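Local coordinates for adhesion G-protein coupled receptor G6 (Danio rerio, PDB 6V55) that probably couples cell adhesion to signalling in myelination, as an adhesion G-protein coupled receptor with a multidomain, calcium-binding extracellular region, at residues Q36-F41 with Y110-V115; T116-K121 with F269-R274; V148-A153 with K209-T214. All coordinates share one frame; numbering follows the deposited sequence.

Interaction 1: residues Q36-F41 with Y110-V115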
loop_
_atom_site.group_PDB
_atom_site.type_symbol
_atom_site.label_atom_id
_atom_site.label_comp_id
_atom_site.label_asym_id
_atom_site.label_seq_id
_atom_site.Cartn_x
_atom_site.Cartn_y
_atom_site.Cartn_z
ATOM N N GLN A 36 -12.613 5.952 -4.007
ATOM C CA GLN A 36 -14.012 5.666 -4.295
ATOM C C GLN A 36 -14.551 6.596 -5.368
ATOM O O GLN A 36 -14.402 7.820 -5.280
ATOM C CB GLN A 36 -14.876 5.765 -3.050
ATOM C CG GLN A 36 -16.221 5.124 -3.260
ATOM C CD GLN A 36 -16.872 4.730 -1.968
ATOM O OE1 GLN A 36 -17.659 3.778 -1.921
ATOM N NE2 GLN A 36 -16.535 5.447 -0.894
ATOM N N ALA A 37 -15.172 6.001 -6.374
ATOM C CA ALA A 37 -15.845 6.644 -7.481
ATOM C C ALA A 37 -17.354 6.410 -7.369
ATOM O O ALA A 37 -17.789 5.477 -6.681
ATOM C CB ALA A 37 -15.299 6.071 -8.801
ATOM N N PRO A 38 -18.208 7.255 -8.035
ATOM C CA PRO A 38 -19.652 6.950 -8.073
ATOM C C PRO A 38 -19.985 5.734 -8.934
ATOM O O PRO A 38 -19.099 5.172 -9.592
ATOM C CB PRO A 38 -20.268 8.228 -8.655
ATOM C CG PRO A 38 -19.132 8.910 -9.374
ATOM C CD PRO A 38 -17.930 8.610 -8.559
ATOM N N ALA A 39 -21.277 5.376 -8.991
ATOM C CA ALA A 39 -21.718 4.028 -9.365
ATOM C C ALA A 39 -21.456 3.655 -10.823
ATOM O O ALA A 39 -21.428 2.458 -11.138
ATOM C CB ALA A 39 -23.210 3.866 -9.066
ATOM N N GLY A 40 -21.228 4.624 -11.709
ATOM C CA GLY A 40 -21.006 4.282 -13.106
ATOM C C GLY A 40 -19.563 4.368 -13.561
ATOM O O GLY A 40 -19.279 4.425 -14.763
ATOM N N PHE A 41 -18.635 4.378 -12.604
ATOM C CA PHE A 41 -17.228 4.618 -12.883
ATOM C C PHE A 41 -16.392 3.505 -12.263
ATOM O O PHE A 41 -16.827 2.820 -11.340
ATOM C CB PHE A 41 -16.798 6.000 -12.359
ATOM C CG PHE A 41 -17.416 7.149 -13.115
ATOM C CD1 PHE A 41 -18.658 7.664 -12.752
ATOM C CD2 PHE A 41 -16.750 7.714 -14.192
ATOM C CE1 PHE A 41 -19.227 8.717 -13.463
ATOM C CE2 PHE A 41 -17.306 8.752 -14.929
ATOM C CZ PHE A 41 -18.544 9.263 -14.559
ATOM N N TYR A 110 -4.224 8.317 -9.474
ATOM C CA TYR A 110 -5.524 7.685 -9.628
ATOM C C TYR A 110 -6.423 8.528 -10.523
ATOM O O TYR A 110 -6.263 9.744 -10.641
ATOM C CB TYR A 110 -6.203 7.444 -8.280
ATOM C CG TYR A 110 -6.554 8.665 -7.454
ATOM C CD1 TYR A 110 -5.604 9.249 -6.622
ATOM C CD2 TYR A 110 -7.853 9.191 -7.454
ATOM C CE1 TYR A 110 -5.912 10.341 -5.839
ATOM C CE2 TYR A 110 -8.176 10.293 -6.663
ATOM C CZ TYR A 110 -7.190 10.866 -5.858
ATOM O OH TYR A 110 -7.468 11.961 -5.059
ATOM N N LYS A 111 -7.392 7.854 -11.135
ATOM C CA LYS A 111 -8.189 8.412 -12.218
ATOM C C LYS A 111 -9.542 7.713 -12.213
ATOM O O LYS A 111 -9.596 6.479 -12.147
ATOM C CB LYS A 111 -7.464 8.199 -13.552
ATOM C CG LYS A 111 -7.793 9.160 -14.664
ATOM C CD LYS A 111 -7.620 8.468 -16.020
ATOM C CE LYS A 111 -6.723 9.258 -16.977
ATOM N NZ LYS A 111 -6.496 8.465 -18.220
ATOM N N GLN A 112 -10.626 8.496 -12.239
ATOM C CA GLN A 112 -11.977 7.960 -12.397
ATOM C C GLN A 112 -12.271 7.767 -13.885
ATOM O O GLN A 112 -12.250 8.728 -14.665
ATOM C CB GLN A 112 -13.012 8.888 -11.769
ATOM C CG GLN A 112 -12.930 8.989 -10.269
ATOM C CD GLN A 112 -14.177 9.629 -9.661
ATOM O OE1 GLN A 112 -15.155 9.898 -10.367
ATOM N NE2 GLN A 112 -14.155 9.856 -8.341
ATOM N N VAL A 113 -12.534 6.522 -14.274
ATOM C CA VAL A 113 -12.750 6.141 -15.662
ATOM C C VAL A 113 -14.158 5.579 -15.770
ATOM O O VAL A 113 -14.541 4.707 -14.978
ATOM C CB VAL A 113 -11.703 5.111 -16.135
ATOM C CG1 VAL A 113 -12.051 4.555 -17.535
ATOM C CG2 VAL A 113 -10.306 5.725 -16.128
ATOM N N ALA A 114 -14.936 6.102 -16.722
ATOM C CA ALA A 114 -16.262 5.558 -16.979
ATOM C C ALA A 114 -16.142 4.184 -17.616
ATOM O O ALA A 114 -15.220 3.933 -18.399
ATOM C CB ALA A 114 -17.060 6.507 -17.871
ATOM N N VAL A 115 -17.035 3.275 -17.208
ATOM C CA VAL A 115 -17.175 2.003 -17.905
ATOM C C VAL A 115 -17.612 2.307 -19.338
ATOM O O VAL A 115 -18.411 3.229 -19.575
ATOM C CB VAL A 115 -18.152 1.085 -17.137
ATOM C CG1 VAL A 115 -19.412 1.816 -16.766
ATOM C CG2 VAL A 115 -18.520 -0.177 -17.914
#
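Phe41 lies against Ala114 at one end of the CUB domain, a sandwich of two beta sheets, where the turn from strand 30-36 into strand 41-51 passes from one sheet to the other and meets the last residues of strand 105-114. The two segments pair antiparallel at Phe41 and Ala114, a non-hydrogen-bonded pair whose side chains diverge. With CG anti to the carbonyl carbon (chi1 -68°), the Phe41 ring is set beside strand 105-114: CE2 comes to 3.7 Å from Ala114 CB, CD2 to 3.5 Å from Ala114 N, and the carbonyl carbon of Val113 stands at the ring's edge. No hydrogen bond joins the two segments; within the loop, residues 38-41 form a type I turn closed by Phe41 N to Pro38 O at 3.1 Å.

Gln112 makes the second patch. Its extended chain reaches toward the start of the loop and crosses Pro38 at about a right angle, OE1 lying 3.6 Å from Pro38 CD. Ala37 CB rests on the same amide, 3.8 Å from Gln112 CD, while the Ala37 backbone bonds to Asn89. The contact is thus held by van der Waals packing near the surface. At its far end Val115 turns CG1 into the position between its own N and carbonyl carbon, 3.3 Å from Gly40 O.

Interaction 2: residues T116-K121 with F269-R274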
loop_
_atom_site.group_PDB
_atom_site.type_symbol
_atom_site.label_atom_id
_atom_site.label_comp_id
_atom_site.label_asym_id
_atom_site.label_seq_id
_atom_site.Cartn_x
_atom_site.Cartn_y
_atom_site.Cartn_z
ATOM N N THR A 116 -16.966 1.637 -20.302
ATOM C CA THR A 116 -17.259 1.777 -21.723
ATOM C C THR A 116 -18.728 1.456 -22.038
ATOM O O THR A 116 -19.424 0.721 -21.313
ATOM C CB THR A 116 -16.365 0.853 -22.566
ATOM O OG1 THR A 116 -16.675 -0.520 -22.283
ATOM C CG2 THR A 116 -14.907 1.077 -22.286
ATOM N N LEU A 117 -19.203 2.066 -23.128
ATOM C CA LEU A 117 -20.541 1.794 -23.619
ATOM C C LEU A 117 -20.694 0.368 -24.126
ATOM O O LEU A 117 -21.801 -0.179 -24.044
ATOM C CB LEU A 117 -20.890 2.795 -24.712
ATOM C CG LEU A 117 -22.364 3.152 -24.917
ATOM C CD1 LEU A 117 -23.138 3.202 -23.602
ATOM C CD2 LEU A 117 -22.562 4.472 -25.695
ATOM N N ARG A 118 -19.602 -0.275 -24.559
ATOM C CA ARG A 118 -19.648 -1.657 -25.022
ATOM C C ARG A 118 -19.698 -2.692 -23.898
ATOM O O ARG A 118 -19.683 -3.894 -24.190
ATOM C CB ARG A 118 -18.454 -1.936 -25.926
ATOM C CG ARG A 118 -18.674 -1.478 -27.346
ATOM C CD ARG A 118 -17.567 -1.982 -28.232
ATOM N NE ARG A 118 -16.889 -0.872 -28.885
ATOM C CZ ARG A 118 -17.218 -0.388 -30.078
ATOM N NH1 ARG A 118 -18.218 -0.922 -30.770
ATOM N NH2 ARG A 118 -16.535 0.629 -30.576
ATOM N N ASN A 119 -19.725 -2.265 -22.638
ATOM C CA ASN A 119 -20.076 -3.119 -21.513
ATOM C C ASN A 119 -21.465 -2.804 -20.999
ATOM O O ASN A 119 -21.785 -3.148 -19.860
ATOM C CB ASN A 119 -19.063 -2.964 -20.370
ATOM C CG ASN A 119 -17.768 -3.705 -20.636
ATOM O OD1 ASN A 119 -17.774 -4.923 -20.891
ATOM N ND2 ASN A 119 -16.648 -2.978 -20.596
ATOM N N GLN A 120 -22.281 -2.105 -21.783
ATOM C CA GLN A 120 -23.596 -1.671 -21.332
ATOM C C GLN A 120 -24.646 -1.904 -22.415
ATOM O O GLN A 120 -24.379 -1.738 -23.605
ATOM C CB GLN A 120 -23.586 -0.177 -20.930
ATOM C CG GLN A 120 -22.770 0.157 -19.691
ATOM C CD GLN A 120 -22.496 1.622 -19.566
ATOM O OE1 GLN A 120 -22.109 2.263 -20.538
ATOM N NE2 GLN A 120 -22.677 2.171 -18.364
ATOM N N LYS A 121 -25.839 -2.284 -21.990
ATOM C CA LYS A 121 -27.023 -2.355 -22.834
ATOM C C LYS A 121 -27.914 -1.183 -22.436
ATOM O O LYS A 121 -27.698 -0.555 -21.395
ATOM C CB LYS A 121 -27.730 -3.712 -22.659
ATOM C CG LYS A 121 -27.069 -4.891 -23.447
ATOM C CD LYS A 121 -25.850 -5.539 -22.726
ATOM C CE LYS A 121 -25.130 -6.627 -23.552
ATOM N NZ LYS A 121 -23.707 -6.823 -23.112
ATOM N N PHE A 269 -33.960 -3.724 -24.903
ATOM C CA PHE A 269 -32.535 -3.418 -24.830
ATOM C C PHE A 269 -31.930 -3.257 -26.226
ATOM O O PHE A 269 -32.307 -3.967 -27.160
ATOM C CB PHE A 269 -31.757 -4.541 -24.127
ATOM C CG PHE A 269 -32.069 -4.740 -22.676
ATOM C CD1 PHE A 269 -31.759 -5.967 -22.084
ATOM C CD2 PHE A 269 -32.614 -3.725 -21.896
ATOM C CE1 PHE A 269 -31.997 -6.189 -20.753
ATOM C CE2 PHE A 269 -32.868 -3.940 -20.554
ATOM C CZ PHE A 269 -32.550 -5.178 -19.978
ATOM N N ILE A 270 -30.937 -2.361 -26.348
ATOM C CA ILE A 270 -30.086 -2.259 -27.534
ATOM C C ILE A 270 -28.618 -2.176 -27.111
ATOM O O ILE A 270 -28.281 -1.812 -25.979
ATOM C CB ILE A 270 -30.482 -1.064 -28.440
ATOM C CG1 ILE A 270 -30.215 -1.340 -29.931
ATOM C CG2 ILE A 270 -29.884 0.233 -27.944
ATOM C CD1 ILE A 270 -30.661 -0.236 -30.869
ATOM N N TYR A 271 -27.737 -2.573 -28.032
ATOM C CA TYR A 271 -26.317 -2.708 -27.728
ATOM C C TYR A 271 -25.541 -2.541 -29.022
ATOM O O TYR A 271 -25.984 -3.028 -30.063
ATOM C CB TYR A 271 -26.006 -4.077 -27.077
ATOM C CG TYR A 271 -24.533 -4.415 -26.927
ATOM C CD1 TYR A 271 -23.944 -5.477 -27.644
ATOM C CD2 TYR A 271 -23.735 -3.681 -26.068
ATOM C CE1 TYR A 271 -22.568 -5.779 -27.495
ATOM C CE2 TYR A 271 -22.383 -3.963 -25.909
ATOM C CZ TYR A 271 -21.794 -5.008 -26.623
ATOM O OH TYR A 271 -20.434 -5.275 -26.462
ATOM N N ASN A 272 -24.406 -1.829 -28.938
ATOM C CA ASN A 272 -23.392 -1.712 -30.003
ATOM C C ASN A 272 -23.919 -1.033 -31.280
ATOM O O ASN A 272 -23.626 -1.458 -32.405
ATOM C CB ASN A 272 -22.734 -3.062 -30.313
ATOM C CG ASN A 272 -21.274 -2.907 -30.657
ATOM O OD1 ASN A 272 -20.677 -1.856 -30.396
ATOM N ND2 ASN A 272 -20.691 -3.932 -31.263
ATOM N N PHE A 273 -24.657 0.069 -31.100
ATOM C CA PHE A 273 -25.219 0.813 -32.226
ATOM C C PHE A 273 -24.117 1.616 -32.913
ATOM O O PHE A 273 -23.512 2.509 -32.304
ATOM C CB PHE A 273 -26.344 1.740 -31.757
ATOM C CG PHE A 273 -27.163 2.341 -32.884
ATOM C CD1 PHE A 273 -26.805 3.564 -33.468
ATOM C CD2 PHE A 273 -28.306 1.709 -33.323
ATOM C CE1 PHE A 273 -27.549 4.111 -34.493
ATOM C CE2 PHE A 273 -29.064 2.262 -34.347
ATOM C CZ PHE A 273 -28.683 3.467 -34.930
ATOM N N ARG A 274 -23.882 1.318 -34.189
ATOM C CA ARG A 274 -22.833 1.960 -34.968
ATOM C C ARG A 274 -23.366 2.324 -36.354
ATOM O O ARG A 274 -24.302 1.704 -36.860
ATOM C CB ARG A 274 -21.587 1.057 -35.093
ATOM C CG ARG A 274 -20.910 0.623 -33.778
ATOM C CD ARG A 274 -20.091 -0.656 -33.959
ATOM N NE ARG A 274 -20.913 -1.866 -33.966
ATOM C CZ ARG A 274 -20.517 -3.041 -34.465
ATOM N NH1 ARG A 274 -19.301 -3.159 -35.004
ATOM N NH2 ARG A 274 -21.342 -4.094 -34.437
#
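The outer part of the six-stranded sheet of a pentraxin-like domain receives the chain coming from the CUB sandwich, and Tyr271 of strand 268-276 is the side chain on which Arg118, Gln120 and Lys121 settle. Its first torsion places CG opposite the backbone N (chi1 170°), projecting the ring from the strand into the curve of the linker. The phenol OH donates to Arg118 O at 2.8 Å, a bond that ties the end of the short 3-10 segment 117-118 to the sheet. Gln120 O approaches the same ring at its edge, 3.2 Å from Tyr271 CD2. Over one face passes Lys121, bent at chi2, with NZ 4.3 Å from the ring centroid and 11° off the normal: a cation-pi contact, accompanied by a CH-pi contact from CE. Asn272 CB lies against the opposite face, and Trp299 meets the ring nearly at right angles. With both faces covered and the OH bonded, the ring is probably hindered from turning.

Beside it, Arg118 NH1 reaches Asn272 OD1 at 2.7 Å, but the bond is weak, bent to 125°, and the guanidinium and amide planes stand almost perpendicular. The stronger partner of Arg118 is Asp298, salt-bridged to NH2, while Asn272 ND2 bonds to Cys290 O. Arg274 NE donates to Asn272 O at 3.2 Å, nearly straight although above the carbonyl plane. Arg274 NE also lies 4.3 Å from Arg118 NH1, a like-charge approach that Asp298 probably eases. Backbone bonding of Ile270 to Val122 then carries the incoming chain into strand 122-123, the edge strand of the antiparallel sheet of a pentraxin-type jelly-roll sandwich.

Interaction 3: residues V148-A153 with K209-T214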
loop_
_atom_site.group_PDB
_atom_site.type_symbol
_atom_site.label_atom_id
_atom_site.label_comp_id
_atom_site.label_asym_id
_atom_site.label_seq_id
_atom_site.Cartn_x
_atom_site.Cartn_y
_atom_site.Cartn_z
ATOM N N VAL A 148 -25.751 0.510 -40.899
ATOM C CA VAL A 148 -26.061 0.604 -39.476
ATOM C C VAL A 148 -26.128 -0.814 -38.918
ATOM O O VAL A 148 -26.752 -1.690 -39.523
ATOM C CB VAL A 148 -27.354 1.413 -39.207
ATOM C CG1 VAL A 148 -28.501 1.011 -40.124
ATOM C CG2 VAL A 148 -27.802 1.316 -37.751
ATOM N N CYS A 149 -25.416 -1.061 -37.808
ATOM C CA CYS A 149 -25.496 -2.328 -37.089
ATOM C C CYS A 149 -25.777 -2.093 -35.619
ATOM O O CYS A 149 -25.249 -1.160 -35.008
ATOM C CB CYS A 149 -24.217 -3.153 -37.167
ATOM S SG CYS A 149 -23.389 -3.114 -38.734
ATOM N N PHE A 150 -26.560 -2.986 -35.045
ATOM C CA PHE A 150 -26.818 -2.958 -33.619
ATOM C C PHE A 150 -27.141 -4.379 -33.197
ATOM O O PHE A 150 -27.255 -5.281 -34.030
ATOM C CB PHE A 150 -27.946 -1.969 -33.254
ATOM C CG PHE A 150 -29.156 -2.053 -34.142
ATOM C CD1 PHE A 150 -29.271 -1.246 -35.274
ATOM C CD2 PHE A 150 -30.192 -2.919 -33.826
ATOM C CE1 PHE A 150 -30.381 -1.333 -36.090
ATOM C CE2 PHE A 150 -31.307 -3.008 -34.626
ATOM C CZ PHE A 150 -31.401 -2.215 -35.768
ATOM N N GLU A 151 -27.246 -4.576 -31.886
ATOM C CA GLU A 151 -27.768 -5.806 -31.312
ATOM C C GLU A 151 -29.053 -5.430 -30.588
ATOM O O GLU A 151 -29.063 -4.472 -29.807
ATOM C CB GLU A 151 -26.743 -6.470 -30.376
ATOM C CG GLU A 151 -25.347 -6.689 -31.012
ATOM C CD GLU A 151 -24.616 -7.965 -30.530
ATOM O OE1 GLU A 151 -23.426 -8.149 -30.904
ATOM O OE2 GLU A 151 -25.224 -8.774 -29.779
ATOM N N ILE A 152 -30.143 -6.135 -30.890
ATOM C CA ILE A 152 -31.466 -5.755 -30.410
ATOM C C ILE A 152 -32.051 -6.928 -29.620
ATOM O O ILE A 152 -31.731 -8.093 -29.897
ATOM C CB ILE A 152 -32.372 -5.305 -31.591
ATOM C CG1 ILE A 152 -33.645 -4.577 -31.122
ATOM C CG2 ILE A 152 -32.699 -6.440 -32.538
ATOM C CD1 ILE A 152 -33.361 -3.390 -30.226
ATOM N N ALA A 153 -32.837 -6.607 -28.582
ATOM C CA ALA A 153 -33.548 -7.588 -27.768
ATOM C C ALA A 153 -34.717 -6.917 -27.048
ATOM O O ALA A 153 -34.629 -5.759 -26.630
ATOM C CB ALA A 153 -32.639 -8.288 -26.745
ATOM N N LYS A 209 -29.277 -10.322 -30.526
ATOM C CA LYS A 209 -28.729 -10.843 -31.753
ATOM C C LYS A 209 -28.324 -9.651 -32.608
ATOM O O LYS A 209 -29.021 -8.618 -32.603
ATOM C CB LYS A 209 -29.723 -11.742 -32.504
ATOM C CG LYS A 209 -29.334 -13.222 -32.521
ATOM C CD LYS A 209 -30.209 -14.010 -33.492
ATOM C CE LYS A 209 -31.672 -14.017 -33.045
ATOM N NZ LYS A 209 -32.540 -14.871 -33.923
ATOM N N PRO A 210 -27.184 -9.738 -33.298
ATOM C CA PRO A 210 -26.762 -8.646 -34.181
ATOM C C PRO A 210 -27.560 -8.594 -35.479
ATOM O O PRO A 210 -28.054 -9.605 -35.989
ATOM C CB PRO A 210 -25.280 -8.962 -34.447
ATOM C CG PRO A 210 -25.157 -10.441 -34.256
ATOM C CD PRO A 210 -26.151 -10.792 -33.189
ATOM N N LEU A 211 -27.682 -7.373 -36.004
ATOM C CA LEU A 211 -28.474 -7.064 -37.190
ATOM C C LEU A 211 -27.856 -5.859 -37.887
ATOM O O LEU A 211 -27.699 -4.803 -37.265
ATOM C CB LEU A 211 -29.934 -6.759 -36.824
ATOM C CG LEU A 211 -30.760 -6.170 -37.980
ATOM C CD1 LEU A 211 -30.877 -7.172 -39.137
ATOM C CD2 LEU A 211 -32.147 -5.708 -37.523
ATOM N N CYS A 212 -27.547 -6.008 -39.176
ATOM C CA CYS A 212 -26.969 -4.947 -39.990
ATOM C C CYS A 212 -27.920 -4.579 -41.114
ATOM O O CYS A 212 -28.522 -5.455 -41.739
ATOM C CB CYS A 212 -25.641 -5.355 -40.603
ATOM S SG CYS A 212 -24.644 -6.340 -39.500
ATOM N N LEU A 213 -28.055 -3.280 -41.364
ATOM C CA LEU A 213 -28.841 -2.764 -42.472
ATOM C C LEU A 213 -27.932 -1.899 -43.329
ATOM O O LEU A 213 -27.219 -1.048 -42.793
ATOM C CB LEU A 213 -30.043 -1.962 -41.957
ATOM C CG LEU A 213 -30.930 -2.716 -40.949
ATOM C CD1 LEU A 213 -31.961 -1.816 -40.321
ATOM C CD2 LEU A 213 -31.616 -3.924 -41.612
ATOM N N THR A 214 -27.913 -2.140 -44.648
ATOM C CA THR A 214 -27.174 -1.290 -45.582
ATOM C C THR A 214 -28.131 -0.696 -46.609
ATOM O O THR A 214 -29.241 -1.193 -46.815
ATOM C CB THR A 214 -26.009 -2.021 -46.322
ATOM O OG1 THR A 214 -26.508 -2.806 -47.423
ATOM C CG2 THR A 214 -25.175 -2.890 -45.374
#
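Phe150 and Leu211 pack side by side within the antiparallel sheet of the pentraxin-like jelly roll, where strands 145-154 and 209-216 are neighbours. Phe150 holds CG between its own N and carbonyl carbon (chi1 45°), which leans the ring toward strand 209-216, with Leu211 O over one face and CZ 4.0 Å from Leu211 CD2. Val148 CG1 meets Leu213 CB at 3.8 Å on the same face, and Phe177 from the opposing sheet touches Phe150, Leu211 and Leu213. These four residues, Val148 included, form the tight, buried part.

The other face changes character along its length. The buried pair Cys149 SG and Cys212 SG lie 3.5 Å apart without a disulfide. Glu151 and Pro210 lie toward solvent in looser contact, Glu151 CG being 4.0 Å from Pro210 CA, and the Glu151 side chain also touches Tyr271 of strand 268-276. Replacing Glu151 by an alanine would probably strip Pro210 of the chain lying along its ring and leave Tyr271 with less cover.

The backbone bonds also vary. Leu213 N to Val148 O is short and nearly linear at 2.8 Å. Lys209 NZ pairs with Glu227 and Asp203; at the start of strand 209-216, Lys209 N bonds only weakly to Ile152 O at 3.4 Å.

In the fold
The three contacts follow one route from the CUB sandwich into the pentraxin-like domain. Interactions 1 and 2 have centres 18 Å apart and touch where the side chains of Val115 and Gln120 meet, so the loop leaving strand 105-114 serves both. Interactions 2 and 3 lie closer, with centres 11 Å apart, because strands 268-276 and 145-154 are neighbours in one sheet; Tyr271 O and Glu151 N, 2.7 Å apart, are a probable hydrogen bond. Interactions 1 and 3 stay separate, about 16 Å between nearest atoms. Of ligands, an attached N-acetylglucosamine comes about 5 Å from the side chain of Val113 in interaction 1.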